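Long-range contacts in ancestral D-type dye decolorizing peroxidase (Geotrichum candidum, PDB 7ANV), which probably uses its haem to oxidise dyes and related substrates at the expense of hydrogen peroxide: residues A[35-39]-A[482-488]; A[134-140]-A[177-181]; A[269-273]-A[449-453]. All blocks are in the same frame, centred on the assembly; numbering follows the deposited sequence.

Interaction 1: A[35-39]-A[482-488]; sequences RKHLK and LKDTFAA
R35 grips the carbonyl end of the last helix, 479-486, tying the C terminus of the chain onto helix 31-41 of the N-terminal ferredoxin-like half of this DyP fold. Over the segments 35-39 and 482-486 the axes run antiparallel, 10.0 Å apart at closest approach. R35 NE reaches F486 O at 2.8 Å, close to the guanidinium plane. R35 NH2 meets T485 O at 2.9 Å, less straight and tilted from that plane. A bend at chi3 (70°) curls the arginine round to both carbonyls, where its positive charge would probably be favoured by the partial negative charge of the helix C-terminal end. CB of A488 lies over one guanidinium face, while A488 N returns a bond to R35 O of 3.0 Å. K36 NZ forms a salt bridge with the C-terminal carboxylate, 3.0 Å from A488 OXT. Apolar packing fills the inner side: CD2 of L38 presses on F486 CB (3.4 Å) and also faces CB of A487 and CD2 of L482, with I82 of strand 78-84 against both leucines. The helix ends in a wider pi-type turn, in which A487 N bonds to L482 O at 2.8 Å.

Interaction 2: A[134-140]-A[177-181]; sequences AFKEKDI and VLTIQ
F135 turns the edge of its ring to CD1 of I180, which lies near the ring plane at 3.9 Å from CZ. L178 comes to the same end of the ring obliquely, its CD2 3.5 Å from F135 CE2, and its side chain lies roughly perpendicular to that of F135. F25 of the neighbouring strand 20-28 meets this ring edge-to-face, and F251 of strand 247-256 touches both F135 and I180. Helix 133-137 is thereby packed onto strand 174-183 where the N-terminal sheet faces a strand of the second sheet. An alanine in place of F135 is likely to leave the CD2 methyl of L178 and the CD1 methyl of I180 without their shared partner, opening a gap between helix and strand. Next to F135 in the helix, A134 brings its CB to 3.8 Å from L178 CB.

Strand 174-183 is an outermost strand of the antiparallel sheet of the ferredoxin-like half, and here it carries a classic beta bulge: V177 and L178 both lie opposite F25. The irregularity lets both side chains point at the 134-140 segment, rather than to alternate sides of the sheet. V177 CG1, anti to its own nitrogen (chi1 179°), reaches I140 CG1 at 3.8 Å and K138 CB at 3.7 Å. The aliphatic chain of K138, bent at chi2 and chi3, runs alongside V177 CG1, the two side chains pointing oppositely. Its NZ donates to V177 O at 3.0 Å, lying in the carbonyl plane on a lone pair.

Interaction 3: A[269-273]-A[449-453]; sequences PIKLP and TDPNN
I270 and T449 make one of the closest approaches here, CD1 of the isoleucine standing 3.3 Å from T449 O, a carbonyl that also accepts a hydrogen bond from R289 of helix 279-291. Segments 269-273 and 449-453 run almost in the same direction, their touching parts only 6° apart, and the packed side sets aliphatic side chains and prolines against the T449 carbonyl and the N452 amide. L272 is set nearly square to P451, its CD2 lying 3.7 Å from P451 CG. The same methyl meets N452 OD1, which also approaches P273 CD at 3.3 Å. N452 has its CG anti to the carbonyl carbon (chi1 -60°), and in this position the amide group lies against the pyrrolidine ring of P273. L286, also of helix 279-291, touches both I270 and T449.

The other side is looser and wet. At K271, whose CB points away from segment 449-453, the backbone is joined to the carboxylate of D450 through two waters, with no direct bond between the residues. One water donates to K271 O at 2.7 Å and to D450 OD1 at 2.8 Å. The second accepts from K271 N but gives D450 OD2 only a weak bond.

D450 is held from its own segment too. N453 ND2 donates to OD2 along a nearly straight path (169°), arriving from above the carboxylate plane, and N452 N donates to OD1. Both carboxylate oxygens are therefore shared between protein and water. With N453 N bonded to D450 O, residues 450-453 form a type I beta turn, overlaid by an Asx turn in which D450 OD1 accepts a hydrogen bond from N452 N.

Overall arrangement
From the N terminus the chain first passes helix 31-41, whose partner in interaction 1 is the C-terminal end, so that this contact closes a loop of 442 residues around nearly the whole protein. Interactions 2 and 3 are both nested inside it and follow one another in series without crossing. Interaction 2 closes a short loop within the N-terminal half, joining helix 133-137 to the edge strand 174-183. Interaction 3 joins the loop after helix 258-267 to the one before strand 458-459. It lies across the chain's centre from the other two, its centre about 59 Å from that of interaction 1 and 44 Å from that of interaction 2.

Interaction 1: A[35-39]-A[482-488]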
loop_
_atom_site.group_PDB
_atom_site.type_symbol
_atom_site.label_atom_id
_atom_site.label_comp_id
_atom_site.label_asym_id
_atom_site.label_seq_id
_atom_site.Cartn_x
_atom_site.Cartn_y
_atom_site.Cartn_z
ATOM N N ARG A 35 23.494 18.264 0.876
ATOM C CA ARG A 35 24.182 17.417 -0.120
ATOM C C ARG A 35 25.467 16.867 0.508
ATOM O O ARG A 35 25.806 15.709 0.212
ATOM C CB ARG A 35 24.378 18.162 -1.440
ATOM C CG ARG A 35 23.082 18.568 -2.125
ATOM C CD ARG A 35 23.317 19.194 -3.495
ATOM N NE ARG A 35 23.774 18.185 -4.448
ATOM C CZ ARG A 35 24.616 18.388 -5.476
ATOM N NH1 ARG A 35 25.127 19.590 -5.736
ATOM N NH2 ARG A 35 24.960 17.366 -6.246
ATOM N N LYS A 36 26.149 17.620 1.370
ATOM C CA LYS A 36 27.381 17.142 2.064
ATOM C C LYS A 36 26.995 16.081 3.076
ATOM O O LYS A 36 27.661 15.020 3.111
ATOM C CB LYS A 36 28.078 18.278 2.823
ATOM C CG LYS A 36 28.723 19.300 1.914
ATOM C CD LYS A 36 29.709 18.664 0.954
ATOM C CE LYS A 36 30.664 19.668 0.347
ATOM N NZ LYS A 36 31.097 19.242 -1.002
ATOM N N HIS A 37 25.956 16.358 3.874
ATOM C CA HIS A 37 25.436 15.432 4.910
ATOM C C HIS A 37 25.022 14.101 4.292
ATOM O O HIS A 37 25.317 13.040 4.870
ATOM C CB HIS A 37 24.272 16.072 5.663
ATOM C CG HIS A 37 24.698 17.230 6.501
ATOM N ND1 HIS A 37 23.790 18.114 7.063
ATOM C CD2 HIS A 37 25.933 17.639 6.888
ATOM C CE1 HIS A 37 24.470 19.007 7.761
ATOM N NE2 HIS A 37 25.774 18.745 7.674
ATOM N N LEU A 38 24.368 14.157 3.137
ATOM C CA LEU A 38 23.859 12.950 2.450
ATOM C C LEU A 38 25.000 11.986 2.136
ATOM O O LEU A 38 24.779 10.770 2.208
ATOM C CB LEU A 38 23.120 13.368 1.184
ATOM C CG LEU A 38 22.403 12.236 0.467
ATOM C CD1 LEU A 38 21.302 11.647 1.330
ATOM C CD2 LEU A 38 21.830 12.723 -0.850
ATOM N N LYS A 39 26.211 12.479 1.902
ATOM C CA LYS A 39 27.392 11.614 1.645
ATOM C C LYS A 39 27.615 10.663 2.837
ATOM O O LYS A 39 27.987 9.498 2.627
ATOM C CB LYS A 39 28.621 12.467 1.358
ATOM C CG LYS A 39 29.714 11.714 0.629
ATOM C CD LYS A 39 30.944 12.525 0.219
ATOM C CE LYS A 39 31.687 11.796 -0.890
ATOM N NZ LYS A 39 33.031 12.361 -1.178
ATOM N N LEU A 482 22.238 8.474 -5.567
ATOM C CA LEU A 482 22.504 9.152 -4.281
ATOM C C LEU A 482 23.966 9.636 -4.261
ATOM O O LEU A 482 24.182 10.804 -3.915
ATOM C CB LEU A 482 22.211 8.207 -3.121
ATOM C CG LEU A 482 20.738 7.895 -2.883
ATOM C CD1 LEU A 482 20.604 6.939 -1.714
ATOM C CD2 LEU A 482 19.896 9.155 -2.640
ATOM N N LYS A 483 24.922 8.810 -4.695
ATOM C CA LYS A 483 26.373 9.125 -4.638
ATOM C C LYS A 483 26.736 10.184 -5.677
ATOM O O LYS A 483 27.503 11.114 -5.329
ATOM C CB LYS A 483 27.207 7.878 -4.918
ATOM C CG LYS A 483 27.304 6.909 -3.762
ATOM C CD LYS A 483 28.004 5.611 -4.114
ATOM C CE LYS A 483 28.216 4.725 -2.909
ATOM N NZ LYS A 483 28.959 3.497 -3.262
ATOM N N ASP A 484 26.277 10.008 -6.915
ATOM C CA ASP A 484 26.830 10.720 -8.097
ATOM C C ASP A 484 25.962 11.925 -8.429
ATOM O O ASP A 484 26.492 12.852 -9.008
ATOM C CB ASP A 484 27.042 9.768 -9.280
ATOM C CG ASP A 484 27.984 8.636 -8.909
ATOM O OD1 ASP A 484 28.809 8.830 -7.995
ATOM O OD2 ASP A 484 27.845 7.531 -9.492
ATOM N N THR A 485 24.707 11.989 -7.994
ATOM C CA THR A 485 23.833 13.135 -8.344
ATOM C C THR A 485 23.356 13.900 -7.100
ATOM O O THR A 485 23.343 15.153 -7.153
ATOM C CB THR A 485 22.646 12.660 -9.179
ATOM O OG1 THR A 485 23.205 12.121 -10.392
ATOM C CG2 THR A 485 21.657 13.772 -9.419
ATOM N N PHE A 486 22.850 13.216 -6.070
ATOM C CA PHE A 486 22.194 13.886 -4.924
ATOM C C PHE A 486 23.252 14.437 -3.960
ATOM O O PHE A 486 23.092 15.585 -3.511
ATOM C CB PHE A 486 21.211 12.951 -4.224
ATOM C CG PHE A 486 19.963 12.715 -5.002
ATOM C CD1 PHE A 486 19.975 11.954 -6.170
ATOM C CD2 PHE A 486 18.759 13.234 -4.564
ATOM C CE1 PHE A 486 18.812 11.740 -6.887
ATOM C CE2 PHE A 486 17.603 13.018 -5.293
ATOM C CZ PHE A 486 17.632 12.293 -6.460
ATOM N N ALA A 487 24.265 13.634 -3.639
ATOM C CA ALA A 487 25.314 13.964 -2.660
ATOM C C ALA A 487 26.335 14.901 -3.305
ATOM O O ALA A 487 26.430 14.952 -4.532
ATOM C CB ALA A 487 25.975 12.704 -2.156
ATOM N N ALA A 488 27.059 15.623 -2.471
ATOM C CA ALA A 488 28.125 16.581 -2.850
ATOM C C ALA A 488 29.368 16.291 -2.002
ATOM O O ALA A 488 29.284 15.661 -0.922
ATOM C CB ALA A 488 27.640 17.991 -2.615
ATOM O OXT ALA A 488 30.473 16.693 -2.398
#

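Interaction 2: A[134-140]-A[177-181]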
loop_
_atom_site.group_PDB
_atom_site.type_symbol
_atom_site.label_atom_id
_atom_site.label_comp_id
_atom_site.label_asym_id
_atom_site.label_seq_id
_atom_site.Cartn_x
_atom_site.Cartn_y
_atom_site.Cartn_z
ATOM N N ALA A 134 0.239 18.680 8.584
ATOM C CA ALA A 134 1.622 18.496 8.089
ATOM C C ALA A 134 1.604 18.142 6.601
ATOM O O ALA A 134 2.487 18.580 5.887
ATOM C CB ALA A 134 2.347 17.456 8.918
ATOM N N PHE A 135 0.600 17.392 6.132
ATOM C CA PHE A 135 0.514 16.920 4.729
ATOM C C PHE A 135 -0.140 17.975 3.823
ATOM O O PHE A 135 0.018 17.954 2.572
ATOM C CB PHE A 135 -0.268 15.611 4.720
ATOM C CG PHE A 135 0.535 14.432 5.197
ATOM C CD1 PHE A 135 1.716 14.110 4.555
ATOM C CD2 PHE A 135 0.111 13.647 6.249
ATOM C CE1 PHE A 135 2.453 13.010 4.954
ATOM C CE2 PHE A 135 0.857 12.550 6.651
ATOM C CZ PHE A 135 2.018 12.234 5.994
ATOM N N LYS A 136 -0.875 18.877 4.469
ATOM C CA LYS A 136 -1.828 19.805 3.822
ATOM C C LYS A 136 -1.104 21.143 3.731
ATOM O O LYS A 136 -1.056 21.716 2.632
ATOM C CB LYS A 136 -3.125 19.821 4.644
ATOM C CG LYS A 136 -4.285 20.601 4.054
ATOM C CD LYS A 136 -5.246 21.147 5.089
ATOM C CE LYS A 136 -6.077 20.063 5.737
ATOM N NZ LYS A 136 -7.496 20.468 5.880
ATOM N N GLU A 137 -0.495 21.570 4.839
ATOM C CA GLU A 137 0.034 22.946 5.040
ATOM C C GLU A 137 1.483 23.049 4.556
ATOM O O GLU A 137 1.868 24.131 4.093
ATOM C CB GLU A 137 -0.008 23.357 6.518
ATOM C CG GLU A 137 -1.389 23.283 7.157
ATOM C CD GLU A 137 -2.477 24.100 6.487
ATOM O OE1 GLU A 137 -2.156 25.142 5.862
ATOM O OE2 GLU A 137 -3.650 23.689 6.590
ATOM N N LYS A 138 2.249 21.965 4.640
ATOM C CA LYS A 138 3.715 22.072 4.842
ATOM C C LYS A 138 4.494 21.543 3.628
ATOM O O LYS A 138 3.933 20.721 2.874
ATOM C CB LYS A 138 4.035 21.409 6.184
ATOM C CG LYS A 138 3.400 22.120 7.380
ATOM C CD LYS A 138 4.262 22.183 8.633
ATOM C CE LYS A 138 3.917 21.110 9.648
ATOM N NZ LYS A 138 5.065 20.795 10.535
ATOM N N ASP A 139 5.735 22.027 3.462
ATOM C CA ASP A 139 6.633 21.718 2.323
ATOM C C ASP A 139 7.485 20.491 2.697
ATOM O O ASP A 139 8.585 20.621 3.281
ATOM C CB ASP A 139 7.449 22.951 1.906
ATOM C CG ASP A 139 7.532 23.132 0.396
ATOM O OD1 ASP A 139 6.706 22.486 -0.309
ATOM O OD2 ASP A 139 8.430 23.892 -0.074
ATOM N N ILE A 140 6.956 19.316 2.384
ATOM C CA ILE A 140 7.680 18.031 2.575
ATOM C C ILE A 140 8.596 17.819 1.358
ATOM O O ILE A 140 8.099 17.690 0.188
ATOM C CB ILE A 140 6.699 16.875 2.812
ATOM C CG1 ILE A 140 5.923 17.070 4.113
ATOM C CG2 ILE A 140 7.455 15.555 2.815
ATOM C CD1 ILE A 140 4.768 16.131 4.259
ATOM N N VAL A 177 9.224 17.825 9.631
ATOM C CA VAL A 177 7.828 18.289 9.371
ATOM C C VAL A 177 6.885 17.410 10.169
ATOM O O VAL A 177 5.929 17.902 10.777
ATOM C CB VAL A 177 7.486 18.241 7.871
ATOM C CG1 VAL A 177 6.060 18.686 7.598
ATOM C CG2 VAL A 177 8.469 19.045 7.048
ATOM N N LEU A 178 7.167 16.114 10.192
ATOM C CA LEU A 178 6.253 15.125 10.790
ATOM C C LEU A 178 7.052 13.837 10.981
ATOM O O LEU A 178 7.823 13.451 10.066
ATOM C CB LEU A 178 5.044 14.902 9.866
ATOM C CG LEU A 178 4.038 13.847 10.325
ATOM C CD1 LEU A 178 3.292 14.277 11.581
ATOM C CD2 LEU A 178 3.046 13.514 9.219
ATOM N N THR A 179 6.836 13.186 12.113
ATOM C CA THR A 179 7.290 11.794 12.301
ATOM C C THR A 179 6.069 10.930 12.575
ATOM O O THR A 179 5.203 11.370 13.377
ATOM C CB THR A 179 8.318 11.706 13.431
ATOM O OG1 THR A 179 9.359 12.618 13.092
ATOM C CG2 THR A 179 8.898 10.322 13.585
ATOM N N ILE A 180 5.978 9.772 11.920
ATOM C CA ILE A 180 4.855 8.826 12.171
ATOM C C ILE A 180 5.531 7.493 12.456
ATOM O O ILE A 180 6.333 7.046 11.633
ATOM C CB ILE A 180 3.864 8.710 10.986
ATOM C CG1 ILE A 180 3.535 10.065 10.357
ATOM C CG2 ILE A 180 2.626 7.964 11.484
ATOM C CD1 ILE A 180 2.583 10.033 9.151
ATOM N N GLN A 181 5.109 6.841 13.511
ATOM C CA GLN A 181 5.578 5.490 13.847
ATOM C C GLN A 181 4.522 4.447 13.496
ATOM O O GLN A 181 3.345 4.596 13.908
ATOM C CB GLN A 181 5.895 5.447 15.338
ATOM C CG GLN A 181 6.469 4.104 15.775
ATOM C CD GLN A 181 6.727 4.122 17.256
ATOM O OE1 GLN A 181 7.520 4.940 17.725
ATOM N NE2 GLN A 181 5.989 3.312 18.013
#

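Interaction 3: A[269-273]-A[449-453]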
loop_
_atom_site.group_PDB
_atom_site.type_symbol
_atom_site.label_atom_id
_atom_site.label_comp_id
_atom_site.label_asym_id
_atom_site.label_seq_id
_atom_site.Cartn_x
_atom_site.Cartn_y
_atom_site.Cartn_z
ATOM N N PRO A 269 -25.304 -9.504 8.623
ATOM C CA PRO A 269 -24.898 -10.894 8.369
ATOM C C PRO A 269 -25.580 -11.431 7.100
ATOM O O PRO A 269 -26.793 -11.188 6.882
ATOM C CB PRO A 269 -25.417 -11.638 9.610
ATOM C CG PRO A 269 -26.614 -10.795 10.046
ATOM C CD PRO A 269 -26.134 -9.366 9.837
ATOM N N ILE A 270 -24.820 -12.159 6.302
ATOM C CA ILE A 270 -25.356 -12.931 5.153
ATOM C C ILE A 270 -26.175 -14.100 5.707
ATOM O O ILE A 270 -25.681 -14.829 6.592
ATOM C CB ILE A 270 -24.227 -13.384 4.215
ATOM C CG1 ILE A 270 -23.544 -12.178 3.598
ATOM C CG2 ILE A 270 -24.763 -14.323 3.145
ATOM C CD1 ILE A 270 -22.164 -12.468 3.072
ATOM N N LYS A 271 -27.395 -14.225 5.220
ATOM C CA LYS A 271 -28.245 -15.424 5.414
ATOM C C LYS A 271 -28.347 -16.197 4.103
ATOM O O LYS A 271 -28.948 -15.705 3.143
ATOM C CB LYS A 271 -29.632 -15.022 5.907
ATOM C CG LYS A 271 -29.594 -14.160 7.153
ATOM C CD LYS A 271 -30.896 -13.454 7.485
ATOM C CE LYS A 271 -30.602 -12.168 8.234
ATOM N NZ LYS A 271 -31.843 -11.521 8.726
ATOM N N LEU A 272 -27.732 -17.362 4.069
ATOM C CA LEU A 272 -27.738 -18.268 2.904
ATOM C C LEU A 272 -29.021 -19.070 2.943
ATOM O O LEU A 272 -29.640 -19.194 4.001
ATOM C CB LEU A 272 -26.529 -19.187 2.973
ATOM C CG LEU A 272 -25.153 -18.536 2.945
ATOM C CD1 LEU A 272 -24.102 -19.616 3.012
ATOM C CD2 LEU A 272 -24.970 -17.694 1.708
ATOM N N PRO A 273 -29.494 -19.590 1.785
ATOM C CA PRO A 273 -30.655 -20.456 1.772
ATOM C C PRO A 273 -30.536 -21.574 2.818
ATOM O O PRO A 273 -29.497 -22.190 2.968
ATOM C CB PRO A 273 -30.669 -21.034 0.350
ATOM C CG PRO A 273 -29.964 -19.971 -0.470
ATOM C CD PRO A 273 -28.884 -19.428 0.454
ATOM N N THR A 449 -22.557 -9.254 -2.576
ATOM C CA THR A 449 -22.058 -9.797 -1.293
ATOM C C THR A 449 -22.882 -11.017 -0.886
ATOM O O THR A 449 -22.320 -11.873 -0.204
ATOM C CB THR A 449 -22.008 -8.738 -0.187
ATOM O OG1 THR A 449 -23.329 -8.279 0.070
ATOM C CG2 THR A 449 -21.122 -7.598 -0.585
ATOM N N ASP A 450 -24.152 -11.075 -1.253
ATOM C CA ASP A 450 -24.977 -12.284 -0.973
ATOM C C ASP A 450 -24.829 -13.231 -2.160
ATOM O O ASP A 450 -25.331 -12.930 -3.229
ATOM C CB ASP A 450 -26.423 -11.888 -0.726
ATOM C CG ASP A 450 -27.319 -13.075 -0.466
ATOM O OD1 ASP A 450 -26.894 -14.232 -0.716
ATOM O OD2 ASP A 450 -28.444 -12.827 -0.038
ATOM N N PRO A 451 -24.137 -14.376 -2.038
ATOM C CA PRO A 451 -23.832 -15.187 -3.219
ATOM C C PRO A 451 -25.084 -15.777 -3.860
ATOM O O PRO A 451 -25.026 -16.156 -5.024
ATOM C CB PRO A 451 -22.872 -16.260 -2.684
ATOM C CG PRO A 451 -23.238 -16.377 -1.241
ATOM C CD PRO A 451 -23.608 -14.961 -0.804
ATOM N N ASN A 452 -26.179 -15.895 -3.104
ATOM C CA ASN A 452 -27.427 -16.491 -3.662
ATOM C C ASN A 452 -28.383 -15.385 -4.089
ATOM O O ASN A 452 -29.482 -15.751 -4.626
ATOM C CB ASN A 452 -28.059 -17.493 -2.700
ATOM C CG ASN A 452 -27.103 -18.629 -2.412
ATOM O OD1 ASN A 452 -26.334 -18.574 -1.457
ATOM N ND2 ASN A 452 -27.094 -19.635 -3.287
ATOM N N ASN A 453 -28.010 -14.103 -3.907
ATOM C CA ASN A 453 -28.855 -12.963 -4.366
ATOM C C ASN A 453 -27.933 -11.836 -4.793
ATOM O O ASN A 453 -27.917 -10.815 -4.158
ATOM C CB ASN A 453 -29.837 -12.453 -3.317
ATOM C CG ASN A 453 -30.837 -13.507 -2.904
ATOM O OD1 ASN A 453 -31.768 -13.812 -3.652
ATOM N ND2 ASN A 453 -30.653 -14.062 -1.718
HETATM O O HOH W 1 -28.726 -15.966 0.455
HETATM O O HOH W 2 -28.337 -12.431 3.252
#